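Local coordinates for protein cellulase (Bacillus sp. BG-CS10, PDB 5E09) that probably hydrolyses beta-1,4-glucosidic bonds of cellulose with a family 5 catalytic barrel, assisted by carbohydrate-binding modules, at residues 45-50 / 89-94; 15-20 / 55-60; 500-505 / 524-529; 461-466 / 508-513. All coordinates share one frame; numbering follows the deposited sequence.

Contact 1 (45-50 / 89-94)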
# COMPACT_ATOMS: atom_id res chain seq x y z
N GLU A 45 -23.55 -5.19 -3.94
CA GLU A 45 -22.75 -6.40 -4.00
C GLU A 45 -21.30 -6.14 -3.64
O GLU A 45 -20.62 -7.02 -3.13
CB GLU A 45 -22.86 -7.04 -5.39
CG GLU A 45 -24.24 -7.54 -5.76
CD GLU A 45 -25.14 -6.46 -6.35
OE1 GLU A 45 -24.72 -5.29 -6.42
OE2 GLU A 45 -26.29 -6.79 -6.72
N LEU A 46 -20.82 -4.92 -3.91
CA LEU A 46 -19.47 -4.53 -3.50
C LEU A 46 -19.34 -4.59 -1.98
O LEU A 46 -18.44 -5.26 -1.44
CB LEU A 46 -19.14 -3.13 -4.00
CG LEU A 46 -17.70 -2.68 -3.73
CD1 LEU A 46 -16.74 -3.67 -4.34
CD2 LEU A 46 -17.45 -1.29 -4.29
N ILE A 47 -20.25 -3.91 -1.30
CA ILE A 47 -20.29 -3.88 0.15
C ILE A 47 -20.44 -5.28 0.73
O ILE A 47 -19.71 -5.69 1.65
CB ILE A 47 -21.44 -2.99 0.66
CG1 ILE A 47 -21.41 -1.63 -0.05
CG2 ILE A 47 -21.38 -2.82 2.16
CD1 ILE A 47 -20.11 -0.86 0.14
N LYS A 48 -21.40 -6.03 0.19
CA LYS A 48 -21.65 -7.38 0.67
C LYS A 48 -20.41 -8.25 0.48
O LYS A 48 -20.10 -9.09 1.32
CB LYS A 48 -22.85 -8.01 -0.05
CG LYS A 48 -22.95 -9.52 0.15
CD LYS A 48 -24.33 -10.06 -0.16
CE LYS A 48 -24.31 -11.58 -0.18
NZ LYS A 48 -23.14 -12.12 -0.93
N THR A 49 -19.69 -8.05 -0.62
CA THR A 49 -18.48 -8.81 -0.89
C THR A 49 -17.43 -8.50 0.16
O THR A 49 -16.80 -9.41 0.71
CB THR A 49 -17.90 -8.50 -2.28
OG1 THR A 49 -18.90 -8.73 -3.29
CG2 THR A 49 -16.69 -9.38 -2.55
N ILE A 50 -17.23 -7.22 0.44
CA ILE A 50 -16.27 -6.81 1.46
C ILE A 50 -16.59 -7.45 2.81
O ILE A 50 -15.69 -7.89 3.53
CB ILE A 50 -16.23 -5.27 1.60
CG1 ILE A 50 -15.62 -4.66 0.33
CG2 ILE A 50 -15.45 -4.85 2.84
CD1 ILE A 50 -14.27 -5.25 -0.05
N ASP A 89 -25.59 3.16 4.67
CA ASP A 89 -26.69 2.33 5.15
C ASP A 89 -26.46 0.88 4.79
O ASP A 89 -26.65 -0.00 5.62
CB ASP A 89 -28.03 2.81 4.58
CG ASP A 89 -28.47 4.13 5.18
OD1 ASP A 89 -27.96 4.51 6.25
OD2 ASP A 89 -29.34 4.80 4.57
N TRP A 90 -26.06 0.63 3.54
CA TRP A 90 -25.74 -0.72 3.08
C TRP A 90 -24.69 -1.37 3.97
O TRP A 90 -24.83 -2.53 4.37
CB TRP A 90 -25.23 -0.68 1.64
CG TRP A 90 -26.28 -0.43 0.62
CD1 TRP A 90 -27.63 -0.54 0.78
CD2 TRP A 90 -26.07 -0.02 -0.73
NE1 TRP A 90 -28.28 -0.23 -0.39
CE2 TRP A 90 -27.34 0.10 -1.34
CE3 TRP A 90 -24.94 0.26 -1.50
CZ2 TRP A 90 -27.50 0.48 -2.67
CZ3 TRP A 90 -25.10 0.64 -2.81
CH2 TRP A 90 -26.37 0.75 -3.39
N ALA A 91 -23.65 -0.61 4.28
CA ALA A 91 -22.55 -1.13 5.09
C ALA A 91 -22.99 -1.39 6.53
O ALA A 91 -22.56 -2.37 7.14
CB ALA A 91 -21.37 -0.16 5.05
N LEU A 92 -23.84 -0.52 7.07
CA LEU A 92 -24.38 -0.75 8.41
C LEU A 92 -25.26 -2.01 8.42
O LEU A 92 -25.23 -2.78 9.38
CB LEU A 92 -25.16 0.47 8.90
CG LEU A 92 -24.29 1.69 9.24
CD1 LEU A 92 -25.14 2.93 9.51
CD2 LEU A 92 -23.37 1.40 10.42
N GLU A 93 -26.02 -2.22 7.35
CA GLU A 93 -26.86 -3.41 7.19
C GLU A 93 -26.05 -4.70 7.20
O GLU A 93 -26.51 -5.72 7.71
CB GLU A 93 -27.65 -3.34 5.89
CG GLU A 93 -28.74 -2.28 5.85
CD GLU A 93 -29.33 -2.12 4.46
OE1 GLU A 93 -29.33 -3.11 3.70
OE2 GLU A 93 -29.78 -1.00 4.12
N GLU A 94 -24.84 -4.65 6.63
CA GLU A 94 -23.95 -5.81 6.63
C GLU A 94 -23.24 -5.97 7.97
O GLU A 94 -22.33 -6.79 8.10
CB GLU A 94 -22.91 -5.69 5.52
CG GLU A 94 -23.49 -5.70 4.12
CD GLU A 94 -24.11 -7.04 3.76
OE1 GLU A 94 -23.71 -8.06 4.37
OE2 GLU A 94 -24.99 -7.08 2.88

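Contact 2 (15-20 / 55-60)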
# COMPACT_ATOMS: atom_id res chain seq x y z
N ALA A 15 -11.25 -2.63 18.67
CA ALA A 15 -10.80 -4.00 18.44
C ALA A 15 -11.80 -4.77 17.57
O ALA A 15 -11.41 -5.60 16.76
CB ALA A 15 -10.57 -4.73 19.76
N ASP A 16 -13.06 -4.43 17.68
CA ASP A 16 -14.11 -5.06 16.93
C ASP A 16 -14.14 -4.66 15.46
O ASP A 16 -14.91 -5.19 14.70
CB ASP A 16 -15.44 -4.82 17.60
CG ASP A 16 -16.47 -5.83 17.22
OD1 ASP A 16 -16.11 -6.99 17.04
OD2 ASP A 16 -17.64 -5.47 17.10
N MSE A 17 -13.34 -3.70 15.07
CA MSE A 17 -13.28 -3.28 13.70
C MSE A 17 -12.27 -4.05 12.89
O MSE A 17 -12.34 -3.91 11.70
CB MSE A 17 -12.90 -1.82 13.62
CG MSE A 17 -13.88 -0.82 14.17
SE MSE A 17 -13.04 0.96 14.28
CE MSE A 17 -13.19 1.46 12.42
N GLN A 18 -11.37 -4.82 13.49
CA GLN A 18 -10.32 -5.55 12.82
C GLN A 18 -10.90 -6.69 11.96
O GLN A 18 -11.64 -7.52 12.47
CB GLN A 18 -9.34 -6.10 13.86
CG GLN A 18 -8.01 -6.59 13.33
CD GLN A 18 -7.08 -5.46 12.93
OE1 GLN A 18 -7.44 -4.59 12.13
NE2 GLN A 18 -5.88 -5.47 13.49
N PRO A 19 -10.57 -6.72 10.66
CA PRO A 19 -9.83 -5.73 9.86
C PRO A 19 -10.75 -4.83 9.05
O PRO A 19 -11.94 -5.09 8.95
CB PRO A 19 -8.99 -6.61 8.94
CG PRO A 19 -9.93 -7.76 8.64
CD PRO A 19 -10.74 -7.98 9.91
N GLY A 20 -10.18 -3.78 8.45
CA GLY A 20 -10.97 -2.81 7.72
C GLY A 20 -10.50 -2.60 6.29
O GLY A 20 -9.38 -2.95 5.93
N TYR A 55 -13.93 -8.85 6.20
CA TYR A 55 -13.70 -7.49 6.68
C TYR A 55 -14.84 -7.05 7.58
O TYR A 55 -16.00 -7.25 7.26
CB TYR A 55 -13.54 -6.52 5.50
CG TYR A 55 -12.18 -6.62 4.86
CD1 TYR A 55 -11.06 -6.03 5.46
CD2 TYR A 55 -11.99 -7.32 3.67
CE1 TYR A 55 -9.81 -6.13 4.88
CE2 TYR A 55 -10.74 -7.43 3.09
CZ TYR A 55 -9.65 -6.83 3.71
OH TYR A 55 -8.40 -6.92 3.14
N LYS A 56 -14.49 -6.45 8.72
CA LYS A 56 -15.50 -6.07 9.71
C LYS A 56 -15.72 -4.56 9.81
O LYS A 56 -16.52 -4.09 10.62
CB LYS A 56 -15.13 -6.64 11.08
CG LYS A 56 -15.21 -8.15 11.14
CD LYS A 56 -15.74 -8.62 12.47
CE LYS A 56 -14.94 -8.04 13.61
NZ LYS A 56 -15.51 -8.46 14.92
N SER A 57 -15.02 -3.79 8.98
CA SER A 57 -15.26 -2.35 8.94
C SER A 57 -14.81 -1.76 7.62
O SER A 57 -13.93 -2.29 6.95
CB SER A 57 -14.55 -1.65 10.11
OG SER A 57 -13.16 -1.85 10.07
N ILE A 58 -15.43 -0.66 7.25
CA ILE A 58 -15.13 -0.03 5.98
C ILE A 58 -14.94 1.47 6.18
O ILE A 58 -15.71 2.12 6.89
CB ILE A 58 -16.24 -0.32 4.94
CG1 ILE A 58 -15.93 0.35 3.60
CG2 ILE A 58 -17.60 0.12 5.47
CD1 ILE A 58 -17.00 0.13 2.56
N ARG A 59 -13.90 2.00 5.56
CA ARG A 59 -13.67 3.44 5.56
C ARG A 59 -14.18 3.99 4.25
O ARG A 59 -13.90 3.45 3.18
CB ARG A 59 -12.18 3.76 5.74
CG ARG A 59 -11.84 5.24 5.83
CD ARG A 59 -10.50 5.41 6.54
NE ARG A 59 -10.02 6.78 6.58
CZ ARG A 59 -9.22 7.33 5.67
NH1 ARG A 59 -8.82 6.61 4.63
NH2 ARG A 59 -8.81 8.58 5.80
N ILE A 60 -14.97 5.05 4.33
CA ILE A 60 -15.52 5.66 3.14
C ILE A 60 -15.00 7.09 3.02
O ILE A 60 -15.59 8.02 3.56
CB ILE A 60 -17.06 5.65 3.14
CG1 ILE A 60 -17.56 4.21 3.25
CG2 ILE A 60 -17.60 6.27 1.87
CD1 ILE A 60 -19.05 4.10 3.40

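Contact 3 (500-505 / 524-529)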
# COMPACT_ATOMS: atom_id res chain seq x y z
N ALA A 500 10.58 11.00 -18.26
CA ALA A 500 10.98 11.53 -16.96
C ALA A 500 12.46 11.23 -16.66
O ALA A 500 13.16 12.07 -16.08
CB ALA A 500 10.09 10.96 -15.86
N PHE A 501 12.94 10.06 -17.05
CA PHE A 501 14.35 9.75 -16.86
C PHE A 501 15.22 10.66 -17.73
O PHE A 501 16.19 11.25 -17.25
CB PHE A 501 14.65 8.29 -17.19
CG PHE A 501 16.13 7.94 -17.18
CD1 PHE A 501 16.78 7.65 -15.99
CD2 PHE A 501 16.86 7.90 -18.36
CE1 PHE A 501 18.12 7.33 -15.97
CE2 PHE A 501 18.21 7.58 -18.35
CZ PHE A 501 18.84 7.30 -17.15
N PHE A 502 14.86 10.78 -19.00
CA PHE A 502 15.69 11.54 -19.93
C PHE A 502 15.67 13.05 -19.67
O PHE A 502 16.66 13.73 -19.94
CB PHE A 502 15.27 11.26 -21.37
CG PHE A 502 15.67 9.90 -21.85
CD1 PHE A 502 17.00 9.52 -21.88
CD2 PHE A 502 14.72 8.99 -22.27
CE1 PHE A 502 17.38 8.27 -22.32
CE2 PHE A 502 15.08 7.74 -22.72
CZ PHE A 502 16.42 7.37 -22.74
N ASN A 503 14.57 13.57 -19.14
CA ASN A 503 14.48 14.99 -18.80
C ASN A 503 15.49 15.41 -17.74
O ASN A 503 15.69 16.61 -17.52
CB ASN A 503 13.07 15.36 -18.31
CG ASN A 503 12.02 15.29 -19.41
OD1 ASN A 503 12.34 15.36 -20.60
ND2 ASN A 503 10.76 15.15 -19.01
N GLU A 504 16.11 14.45 -17.07
CA GLU A 504 17.05 14.78 -16.00
C GLU A 504 18.42 14.15 -16.21
O GLU A 504 19.11 13.84 -15.25
CB GLU A 504 16.46 14.38 -14.64
CG GLU A 504 15.16 15.11 -14.31
CD GLU A 504 14.62 14.82 -12.92
OE1 GLU A 504 15.41 14.83 -11.95
OE2 GLU A 504 13.40 14.57 -12.80
N VAL A 505 18.80 13.97 -17.46
CA VAL A 505 20.16 13.54 -17.76
C VAL A 505 20.81 14.46 -18.80
O VAL A 505 20.17 14.90 -19.75
CB VAL A 505 20.22 12.06 -18.27
CG1 VAL A 505 19.74 11.11 -17.19
CG2 VAL A 505 19.40 11.88 -19.51
N TYR A 524 24.21 -2.09 -20.37
CA TYR A 524 23.67 -1.47 -21.58
C TYR A 524 24.11 -0.02 -21.65
O TYR A 524 24.26 0.63 -20.62
CB TYR A 524 22.15 -1.58 -21.59
CG TYR A 524 21.50 -1.35 -22.94
CD1 TYR A 524 21.45 -2.36 -23.88
CD2 TYR A 524 20.93 -0.12 -23.25
CE1 TYR A 524 20.85 -2.16 -25.11
CE2 TYR A 524 20.33 0.09 -24.48
CZ TYR A 524 20.29 -0.93 -25.40
OH TYR A 524 19.69 -0.72 -26.62
N THR A 525 24.32 0.52 -22.84
CA THR A 525 24.83 1.88 -22.94
C THR A 525 23.93 2.78 -23.77
O THR A 525 23.51 2.42 -24.86
CB THR A 525 26.26 1.90 -23.54
OG1 THR A 525 27.12 1.07 -22.75
CG2 THR A 525 26.83 3.32 -23.55
N LEU A 526 23.60 3.95 -23.23
CA LEU A 526 22.84 4.95 -23.96
C LEU A 526 23.74 6.11 -24.38
O LEU A 526 24.63 6.51 -23.64
CB LEU A 526 21.67 5.49 -23.12
CG LEU A 526 20.68 4.49 -22.52
CD1 LEU A 526 19.57 5.22 -21.78
CD2 LEU A 526 20.10 3.58 -23.59
N SER A 527 23.52 6.63 -25.57
CA SER A 527 24.09 7.90 -25.98
C SER A 527 22.94 8.85 -26.22
O SER A 527 22.14 8.64 -27.13
CB SER A 527 24.96 7.75 -27.23
OG SER A 527 26.12 6.98 -26.95
N LYS A 528 22.83 9.86 -25.37
CA LYS A 528 21.78 10.86 -25.49
C LYS A 528 22.31 12.17 -26.05
O LYS A 528 23.29 12.73 -25.56
CB LYS A 528 21.10 11.13 -24.15
CG LYS A 528 20.23 12.38 -24.18
CD LYS A 528 19.40 12.56 -22.93
CE LYS A 528 18.63 13.88 -22.95
NZ LYS A 528 19.51 15.07 -22.78
N ASN A 529 21.64 12.66 -27.09
CA ASN A 529 21.91 13.97 -27.65
C ASN A 529 20.61 14.64 -28.06
O ASN A 529 19.89 14.15 -28.94
CB ASN A 529 22.87 13.87 -28.82
CG ASN A 529 23.53 15.18 -29.14
OD1 ASN A 529 23.21 15.82 -30.13
ND2 ASN A 529 24.44 15.61 -28.28

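Contact 4 (461-466 / 508-513)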
# COMPACT_ATOMS: atom_id res chain seq x y z
N MSE A 461 17.35 -1.09 -11.72
CA MSE A 461 18.23 -0.55 -12.77
C MSE A 461 19.13 0.55 -12.22
O MSE A 461 18.66 1.49 -11.57
CB MSE A 461 17.40 0.01 -13.94
CG MSE A 461 18.25 0.63 -15.05
SE MSE A 461 17.29 1.69 -16.41
CE MSE A 461 17.00 3.33 -15.41
N GLU A 462 20.43 0.42 -12.46
CA GLU A 462 21.38 1.48 -12.15
C GLU A 462 21.65 2.34 -13.37
O GLU A 462 21.64 1.85 -14.50
CB GLU A 462 22.69 0.92 -11.61
CG GLU A 462 22.63 0.40 -10.20
CD GLU A 462 23.99 -0.08 -9.71
OE1 GLU A 462 24.39 -1.21 -10.05
OE2 GLU A 462 24.66 0.69 -8.98
N ALA A 463 21.90 3.62 -13.14
CA ALA A 463 22.27 4.54 -14.20
C ALA A 463 23.41 5.44 -13.75
O ALA A 463 23.24 6.22 -12.82
CB ALA A 463 21.07 5.38 -14.61
N VAL A 464 24.57 5.32 -14.38
CA VAL A 464 25.68 6.22 -14.07
C VAL A 464 26.25 6.80 -15.35
O VAL A 464 26.16 6.19 -16.39
CB VAL A 464 26.82 5.51 -13.30
CG1 VAL A 464 26.33 5.02 -11.94
CG2 VAL A 464 27.37 4.35 -14.12
N TYR A 465 26.82 7.99 -15.28
CA TYR A 465 27.46 8.55 -16.46
C TYR A 465 28.77 7.83 -16.72
O TYR A 465 29.26 7.11 -15.86
CB TYR A 465 27.70 10.05 -16.30
CG TYR A 465 26.42 10.86 -16.33
CD1 TYR A 465 25.66 10.95 -17.49
CD2 TYR A 465 25.98 11.52 -15.20
CE1 TYR A 465 24.49 11.68 -17.51
CE2 TYR A 465 24.82 12.25 -15.21
CZ TYR A 465 24.08 12.33 -16.37
OH TYR A 465 22.93 13.07 -16.37
N ALA A 466 29.32 8.04 -17.91
CA ALA A 466 30.55 7.37 -18.32
C ALA A 466 31.69 7.66 -17.34
O ALA A 466 32.63 6.87 -17.22
CB ALA A 466 30.94 7.79 -19.73
N ASP A 508 25.27 12.82 -22.86
CA ASP A 508 26.43 12.04 -22.47
C ASP A 508 26.19 10.56 -22.72
O ASP A 508 25.11 10.16 -23.16
CB ASP A 508 26.75 12.26 -20.99
CG ASP A 508 28.20 11.99 -20.64
OD1 ASP A 508 28.91 11.37 -21.45
OD2 ASP A 508 28.62 12.39 -19.53
N ASP A 509 27.21 9.75 -22.45
CA ASP A 509 27.04 8.32 -22.39
C ASP A 509 26.50 7.97 -21.01
O ASP A 509 26.96 8.49 -20.00
CB ASP A 509 28.36 7.59 -22.66
CG ASP A 509 28.61 7.40 -24.13
OD1 ASP A 509 27.90 8.03 -24.94
OD2 ASP A 509 29.53 6.62 -24.48
N ILE A 510 25.50 7.10 -20.99
CA ILE A 510 24.90 6.64 -19.75
C ILE A 510 25.00 5.12 -19.69
O ILE A 510 24.50 4.42 -20.56
CB ILE A 510 23.43 7.07 -19.64
CG1 ILE A 510 23.31 8.59 -19.79
CG2 ILE A 510 22.84 6.62 -18.32
CD1 ILE A 510 21.96 9.06 -20.29
N HIS A 511 25.69 4.62 -18.67
CA HIS A 511 25.79 3.19 -18.44
C HIS A 511 24.64 2.73 -17.55
O HIS A 511 24.52 3.17 -16.40
CB HIS A 511 27.14 2.84 -17.81
CG HIS A 511 28.31 3.06 -18.72
ND1 HIS A 511 28.67 4.31 -19.18
CD2 HIS A 511 29.19 2.19 -19.27
CE1 HIS A 511 29.72 4.21 -19.96
NE2 HIS A 511 30.06 2.93 -20.03
N LEU A 512 23.80 1.87 -18.10
CA LEU A 512 22.71 1.24 -17.37
C LEU A 512 23.11 -0.18 -16.96
O LEU A 512 23.72 -0.92 -17.75
CB LEU A 512 21.42 1.18 -18.19
CG LEU A 512 20.91 2.45 -18.90
CD1 LEU A 512 19.69 2.13 -19.76
CD2 LEU A 512 20.60 3.55 -17.89
N THR A 513 22.77 -0.54 -15.73
CA THR A 513 22.98 -1.89 -15.23
C THR A 513 21.65 -2.45 -14.77
O THR A 513 21.13 -2.02 -13.74
CB THR A 513 23.97 -1.92 -14.06
OG1 THR A 513 25.19 -1.26 -14.43
CG2 THR A 513 24.27 -3.37 -13.64

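Contact 1 (45-50 / 89-94)
Ile47 points at the facing helix and meets Ala91, Trp90 and Glu94 with its two branches turned to different partners. With chi1 at -49°, CG2 is anti to the backbone N and runs into the main chain of the other helix: it lies 3.6 Å from Ala91 CA, and 3.9 Å separates it from Ala91 CB. The other branch, CG1, stands beside the backbone N and approaches the six-membered side of the Trp90 indole obliquely, 4.3 Å from CE3. One turn on from Trp90 and Ala91, the aliphatic part of Glu94 closes the row, its CG 4.1 Å from Ile47 CG2.

Segments 45-50 and 89-94 belong to consecutive helices, 44-52 and 78-93, in the outer layer of a TIM barrel, with strand 57-60 between them in the chain. Ile47 and Ala91 both also rest on Ile58 of that strand, so helix-helix and helix-strand packing share the same residues.

Glu94, the first residue past helix 78-93 to leave helical backbone angles, folds back at chi2 (-67°) and swings its carboxylate across the base of the Lys48 side chain. OE2 comes 3.7 Å from Lys48 CB, while the lysine chain leads away and leaves its NZ 6.6 Å from that oxygen. OE2 pairs instead with Arg44, which also takes Glu93 OE1 and touches Trp90. An alanine in place of Glu94 is likely to leave Arg44 with one carboxylate mate fewer and to open a gap beside Ile47 CG2 and Lys48 CB. Glu93 OE2 lies at the edge of the Trp90 ring, in its plane.

Contact 2 (15-20 / 55-60)
Tyr55 turns one edge of its ring to the Pro19-Gly20 backbone: Gly20 N lies in the ring plane and Pro19 O close to it, while Gly20 O comes obliquely, 3.4 Å from CE1. The Pro19 and Tyr55 side chains cross at about a right angle, Pro19 CG 3.8 Å from Tyr55 CD1. Two tryptophans complete the aromatic group, Trp336 in an edge-to-face meeting and Trp21 at an inclined angle. All this lies where the first two parallel strands of the TIM barrel, 20-23 and 57-60, begin.

The loop that leads into strand 20-23 bends through a cis peptide bond before Pro19, and Pro19 O receives Lys56 N at 2.9 Å, nearly along the C=O axis. A weak second bond comes from Ser57 N.

Lys56 runs alongside the Ala15-Gln18 type I turn toward Asp16, with bends at chi2 and chi3, and its CE passes 3.5 Å from Gln18 O. The two charged chains cross at about a right angle, and NZ reaches Asp16 OD1 at 2.6 Å in a salt bridge, coming from above the carboxylate plane by 44°. The second oxygen of that carboxylate, OD2, is hydrogen-bonded to Tyr97 OH, so the group is gripped through both oxygens.

Buried Ser57 has chi1 at 60°, which sets OG between the backbone N and the carbonyl carbon and aims it back at the loop. There the hydroxyl donates to Met17 O at 2.8 Å. Gly20 brings its CA-H to Ser57 O, with a CA to O distance of 3.1 Å.

Contact 3 (500-505 / 524-529)
Phe502 and Lys528 are the closest backbone pair, yet their CA atoms stand 8.3 Å apart, so the short helix around 500-502 and strand 524-529 meet through side chains. The helix and the turn after it cover one surface of the antiparallel sheet in the C-terminal, family 46 carbohydrate-binding module.

Leu526 is the apolar centre. Its CD1 approaches the Phe502 ring obliquely, 3.8 Å from CE1, the two side chains crossing at about a right angle, and it also reaches the Phe501 ring, 4.4 Å from CE2. The aromatic neighbours are nested: Phe501 CD2 lies over one face of the Phe502 ring, offset toward the rim, and Val505 CG1 sits in the same way on a face of Phe501. Phe447, from strand 447-452, also touches Leu526.

Lys528 stretches from the strand, its chi1 of 167° setting CG anti to the backbone N and the chain extended until a bend at chi4. The lysine methylenes and the Phe502 side chain run antiparallel past one another, CD lying 4.0 Å from ring atom CD1, and the same CD rests 3.5 Å from Val505 CG2. CE passes 3.6 Å from Phe502 O. The ammonium group at the end is shared, forming a salt bridge with Asp507 and donating to the turn: NZ is 3.1 Å from Val505 O, and tilted 26° from the carbonyl plane.

Contact 4 (461-466 / 508-513)
Tyr465 and Ile510 form a non-hydrogen-bonded pair where strands 458-465 and 509-516 run antiparallel, neighbours in the sheet of the C-terminal carbohydrate-binding domain. The N-to-C directions of segments 461-465 and 509-513 differ by 161°.

From its CB, which lies 4.1 Å from Asp508 OD2, the tyrosine chain stands beside its own backbone N (chi1 -70°) and carries the ring along the end of the partner strand. CD1 meets Asp509 O, at the ring edge near its plane, and also the Asp508 carboxylate, which comes in obliquely, OD2 3.9 Å away and the two planes only 17° apart. One atom further, CE1 reaches Ile510 CG1 at 4.0 Å, the side chains side by side and pointing the same way. At the tip OH is hydrogen-bonded to Arg506 N, and the Arg506 side chain makes a cation-pi contact with the ring.

Asp508 OD1 accepts the next residue's amide, Asp509 N, at 2.6 Å. With an alanine here that N-H would probably lose its side-chain acceptor, and the Tyr465 ring the carboxylate that helps cover it.

Ala463 and Leu512 share the Tyr465 face, Ala463 CB touching Leu512 CD2 at 3.8 Å. Glu462, Thr513, Val464 and His511 occupy the other one, paired through four backbone hydrogen bonds. Past the Tyr465-Ile510 pair a weak bond runs from Ala466 N to Asp509 O, and His511 CE1 lies 3.8 Å from Ala466 CB.

How the contacts relate
The four contacts form two pairs on opposite sides of the chain's centre. Contacts 1 and 2 share the catalytic barrel, their centres 12 Å apart: Ile50 O packs on Tyr55 CB at 3.2 Å, where helix 44-52 leads on to strand 57-60. Contacts 3 and 4 lie 8 Å apart by centres in the carbohydrate-binding domain, on adjoining strands, with Leu526 O and Ile510 N 2.8 Å apart in a probable hydrogen bond. Between the pairs the centres are about 47 to 52 Å apart. Family 5 active sites open at the C-terminal ends of the barrel strands; contact 2 lies at the N-terminal ends, and Arg59, farther along strand 57-60, makes salt bridges with Glu145 and Glu271.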